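Long-range contact in LysR family transcriptional regulator (Vibrio vulnificus, PDB 5FHK), which probably acts as a DNA-binding transcription factor of the LysR family that regulates virulence genes, seen here as its regulatory domain alone: residues His102-Leu115 and Ala142-Asp154. Residues are numbered along the deposited sequence; the frame is centred on the assembly and turned at random.
Sequences HFLLKGHPLLKWTL and ACSEGLGITLMPD
Thr150 takes over where the parallel pairing frays: its OG1 donates to Leu105 O at 2.9 Å, approaching 40° out of the carbonyl plane, while the amide of Leu151 is too distant to bond there. Setting OG1 anti to the backbone N (chi1 178°) turns the hydroxyl to this carbonyl. Upstream, Ile149 N reaches Phe103 O in the carbonyl plane at 2.8 Å, and Leu105 N returns to Ile149 O at 2.7 Å, tilted from the carbonyl plane. The indole of Trp113 lies edge-on, in plane, to Leu105 O and Ile149 O, the latter beside CH2, with CZ2 3.4 Å from Leu151 N. Its five-membered ring takes Leu151 CB over one face, a CH-pi contact at 3.7 Å from the centroid and 16° off the normal; Lys106 CE covers the opposite face of the indole. Leu110 CD1 meets Leu151 CD2 at 4.0 Å, the side chains crossing at about a right angle. On the other face of the sheet Leu105 CD1 packs on Cys143 CB at 3.9 Å, against the last turn of helix 136-144, which closes in a Schellman motif with Gly146 at positive phi. Strands 131-133 and 149-153 both run parallel to 104-107 between them, and the helix linking them makes a right-handed beta-alpha-beta crossover, in keeping with the periplasmic-binding-protein-like fold of LysR regulatory domains. Two backbone bonds are thus extended by one hydroxyl bond, beyond which apolar packing around Leu151 carries the contact.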
# COMPACT_ATOMS: atom_id res chain seq x y z
N HIS A 102 20.28 1.13 18.33
CA HIS A 102 19.18 0.21 18.14
C HIS A 102 18.96 0.00 16.64
O HIS A 102 19.30 0.85 15.82
CB HIS A 102 17.89 0.73 18.78
CG HIS A 102 17.76 0.39 20.23
ND1 HIS A 102 17.11 -0.74 20.67
CD2 HIS A 102 18.19 1.03 21.34
CE1 HIS A 102 17.16 -0.80 21.99
NE2 HIS A 102 17.81 0.27 22.42
N PHE A 103 18.36 -1.15 16.31
CA PHE A 103 17.93 -1.43 14.95
C PHE A 103 16.71 -0.57 14.62
O PHE A 103 15.69 -0.67 15.30
CB PHE A 103 17.57 -2.91 14.77
CG PHE A 103 18.72 -3.88 14.98
CD1 PHE A 103 19.65 -4.11 13.98
CD2 PHE A 103 18.84 -4.58 16.18
CE1 PHE A 103 20.72 -5.02 14.19
CE2 PHE A 103 19.88 -5.48 16.38
CZ PHE A 103 20.81 -5.70 15.38
N LEU A 104 16.80 0.23 13.57
CA LEU A 104 15.73 1.14 13.19
C LEU A 104 15.11 0.70 11.87
O LEU A 104 15.78 0.14 11.01
CB LEU A 104 16.23 2.58 13.07
CG LEU A 104 16.88 3.10 14.36
CD1 LEU A 104 17.24 4.57 14.22
CD2 LEU A 104 15.95 2.86 15.54
N LEU A 105 13.80 0.91 11.75
CA LEU A 105 13.05 0.61 10.54
C LEU A 105 12.34 1.87 10.10
O LEU A 105 11.58 2.47 10.88
CB LEU A 105 12.05 -0.52 10.78
CG LEU A 105 12.58 -1.65 11.66
CD1 LEU A 105 11.45 -2.58 12.20
CD2 LEU A 105 13.63 -2.45 10.89
N LYS A 106 12.61 2.31 8.87
CA LYS A 106 12.20 3.63 8.43
C LYS A 106 11.44 3.55 7.11
O LYS A 106 11.90 2.92 6.16
CB LYS A 106 13.43 4.54 8.30
CG LYS A 106 14.04 4.95 9.64
CD LYS A 106 15.21 5.89 9.50
CE LYS A 106 15.55 6.55 10.84
NZ LYS A 106 16.64 7.55 10.72
N GLY A 107 10.27 4.19 7.06
CA GLY A 107 9.49 4.24 5.84
C GLY A 107 9.10 5.66 5.49
O GLY A 107 8.77 6.46 6.37
N HIS A 108 9.15 5.97 4.18
CA HIS A 108 8.74 7.28 3.69
C HIS A 108 7.29 7.55 4.08
O HIS A 108 6.46 6.63 4.06
CB HIS A 108 8.86 7.37 2.16
CG HIS A 108 10.25 7.64 1.66
ND1 HIS A 108 10.98 6.71 0.96
CD2 HIS A 108 11.01 8.76 1.71
CE1 HIS A 108 12.15 7.23 0.61
NE2 HIS A 108 12.19 8.47 1.06
N PRO A 109 6.92 8.81 4.39
CA PRO A 109 7.74 10.03 4.39
C PRO A 109 8.36 10.31 5.76
O PRO A 109 8.55 11.48 6.12
CB PRO A 109 6.71 11.11 4.05
CG PRO A 109 5.46 10.65 4.79
CD PRO A 109 5.53 9.10 4.76
N LEU A 110 8.64 9.25 6.51
CA LEU A 110 9.25 9.30 7.83
C LEU A 110 10.63 8.64 7.82
O LEU A 110 10.97 7.84 8.69
CB LEU A 110 8.34 8.63 8.87
CG LEU A 110 6.89 9.10 8.96
CD1 LEU A 110 6.17 8.37 10.10
CD2 LEU A 110 6.81 10.63 9.17
N LEU A 111 11.42 8.95 6.79
CA LEU A 111 12.83 8.58 6.81
C LEU A 111 13.62 9.45 7.78
O LEU A 111 14.70 9.05 8.23
CB LEU A 111 13.45 8.69 5.42
CG LEU A 111 13.10 7.59 4.40
CD1 LEU A 111 14.26 7.42 3.38
CD2 LEU A 111 12.77 6.28 5.09
N LYS A 112 13.10 10.63 8.10
CA LYS A 112 13.69 11.54 9.07
C LYS A 112 12.80 11.54 10.31
O LYS A 112 11.59 11.74 10.20
CB LYS A 112 13.82 12.95 8.48
CG LYS A 112 14.53 13.99 9.36
CD LYS A 112 14.57 15.33 8.64
CE LYS A 112 13.87 16.42 9.45
NZ LYS A 112 12.43 16.04 9.68
N TRP A 113 13.39 11.28 11.47
CA TRP A 113 12.63 11.21 12.71
C TRP A 113 12.93 12.48 13.50
O TRP A 113 14.03 12.64 14.03
CB TRP A 113 12.99 9.98 13.54
CG TRP A 113 12.65 8.66 12.96
CD1 TRP A 113 12.10 8.39 11.72
CD2 TRP A 113 12.83 7.39 13.59
NE1 TRP A 113 11.94 7.05 11.56
CE2 TRP A 113 12.37 6.41 12.70
CE3 TRP A 113 13.33 6.99 14.85
CZ2 TRP A 113 12.39 5.05 13.01
CZ3 TRP A 113 13.36 5.63 15.15
CH2 TRP A 113 12.90 4.67 14.23
N THR A 114 11.94 13.37 13.58
CA THR A 114 12.04 14.61 14.35
C THR A 114 11.19 14.44 15.59
O THR A 114 9.96 14.48 15.52
CB THR A 114 11.58 15.79 13.52
OG1 THR A 114 12.27 15.77 12.26
CG2 THR A 114 11.86 17.10 14.25
N LEU A 115 11.84 14.26 16.74
CA LEU A 115 11.19 13.84 17.97
C LEU A 115 11.27 14.93 19.03
O LEU A 115 12.36 15.41 19.34
CB LEU A 115 11.82 12.56 18.49
CG LEU A 115 11.64 11.41 17.49
CD1 LEU A 115 12.24 10.15 18.06
CD2 LEU A 115 10.16 11.18 17.19
N ALA A 142 7.82 -5.56 9.33
CA ALA A 142 9.13 -5.94 9.85
C ALA A 142 9.23 -5.67 11.35
O ALA A 142 9.88 -6.43 12.08
CB ALA A 142 10.24 -5.21 9.09
N CYS A 143 8.60 -4.57 11.80
CA CYS A 143 8.50 -4.26 13.22
C CYS A 143 7.78 -5.37 13.97
O CYS A 143 8.26 -5.83 15.02
CB CYS A 143 7.76 -2.93 13.38
SG CYS A 143 7.73 -2.22 15.03
N SER A 144 6.62 -5.81 13.46
CA SER A 144 5.88 -6.90 14.08
C SER A 144 6.72 -8.16 14.20
O SER A 144 6.58 -8.93 15.17
CB SER A 144 4.62 -7.19 13.28
OG SER A 144 3.59 -6.29 13.60
N GLU A 145 7.62 -8.39 13.25
CA GLU A 145 8.51 -9.54 13.32
C GLU A 145 9.70 -9.31 14.23
O GLU A 145 10.59 -10.16 14.30
CB GLU A 145 8.95 -9.93 11.91
CG GLU A 145 7.96 -10.87 11.21
CD GLU A 145 8.51 -12.28 10.98
OE1 GLU A 145 8.00 -12.99 10.08
OE2 GLU A 145 9.46 -12.68 11.70
N GLY A 146 9.75 -8.19 14.95
CA GLY A 146 10.75 -8.02 15.98
C GLY A 146 12.13 -7.65 15.48
O GLY A 146 13.12 -7.93 16.16
N LEU A 147 12.21 -7.00 14.32
CA LEU A 147 13.47 -6.57 13.75
C LEU A 147 13.89 -5.17 14.17
O LEU A 147 14.98 -4.73 13.80
CB LEU A 147 13.40 -6.65 12.22
CG LEU A 147 13.22 -8.04 11.59
CD1 LEU A 147 12.89 -7.92 10.10
CD2 LEU A 147 14.47 -8.93 11.79
N GLY A 148 13.09 -4.45 14.95
CA GLY A 148 13.60 -3.21 15.50
C GLY A 148 12.51 -2.18 15.73
O GLY A 148 11.32 -2.49 15.73
N ILE A 149 12.97 -0.93 15.93
CA ILE A 149 12.15 0.23 16.27
C ILE A 149 11.79 0.99 15.01
O ILE A 149 12.65 1.21 14.14
CB ILE A 149 12.91 1.15 17.24
CG1 ILE A 149 13.16 0.47 18.60
CG2 ILE A 149 12.21 2.52 17.39
CD1 ILE A 149 14.28 1.09 19.32
N THR A 150 10.54 1.41 14.90
CA THR A 150 10.10 2.26 13.80
C THR A 150 9.30 3.45 14.33
O THR A 150 8.87 3.48 15.48
CB THR A 150 9.22 1.51 12.79
OG1 THR A 150 8.81 2.43 11.78
CG2 THR A 150 7.98 0.95 13.49
N LEU A 151 9.10 4.42 13.45
CA LEU A 151 8.22 5.54 13.72
C LEU A 151 7.04 5.44 12.77
O LEU A 151 7.22 5.29 11.56
CB LEU A 151 8.94 6.87 13.54
CG LEU A 151 8.00 8.06 13.77
CD1 LEU A 151 7.82 8.23 15.24
CD2 LEU A 151 8.60 9.34 13.18
N MET A 152 5.84 5.53 13.32
CA MET A 152 4.69 5.10 12.55
C MET A 152 3.50 5.98 12.91
O MET A 152 3.33 6.33 14.10
CB MET A 152 4.39 3.63 12.86
CG MET A 152 3.32 2.97 12.05
SD MET A 152 3.88 2.48 10.42
CE MET A 152 5.37 1.58 10.80
N PRO A 153 2.68 6.36 11.93
CA PRO A 153 1.47 7.13 12.25
C PRO A 153 0.54 6.32 13.14
O PRO A 153 0.16 5.19 12.80
CB PRO A 153 0.83 7.41 10.88
CG PRO A 153 1.90 7.11 9.86
CD PRO A 153 2.75 6.02 10.50
N ASP A 154 0.13 6.92 14.27
CA ASP A 154 -0.60 6.19 15.30
C ASP A 154 -1.86 5.51 14.77
O ASP A 154 -2.18 4.38 15.18
CB ASP A 154 -0.96 7.10 16.48
CG ASP A 154 -1.77 8.33 16.06
OD1 ASP A 154 -2.09 8.48 14.85
OD2 ASP A 154 -2.08 9.16 16.95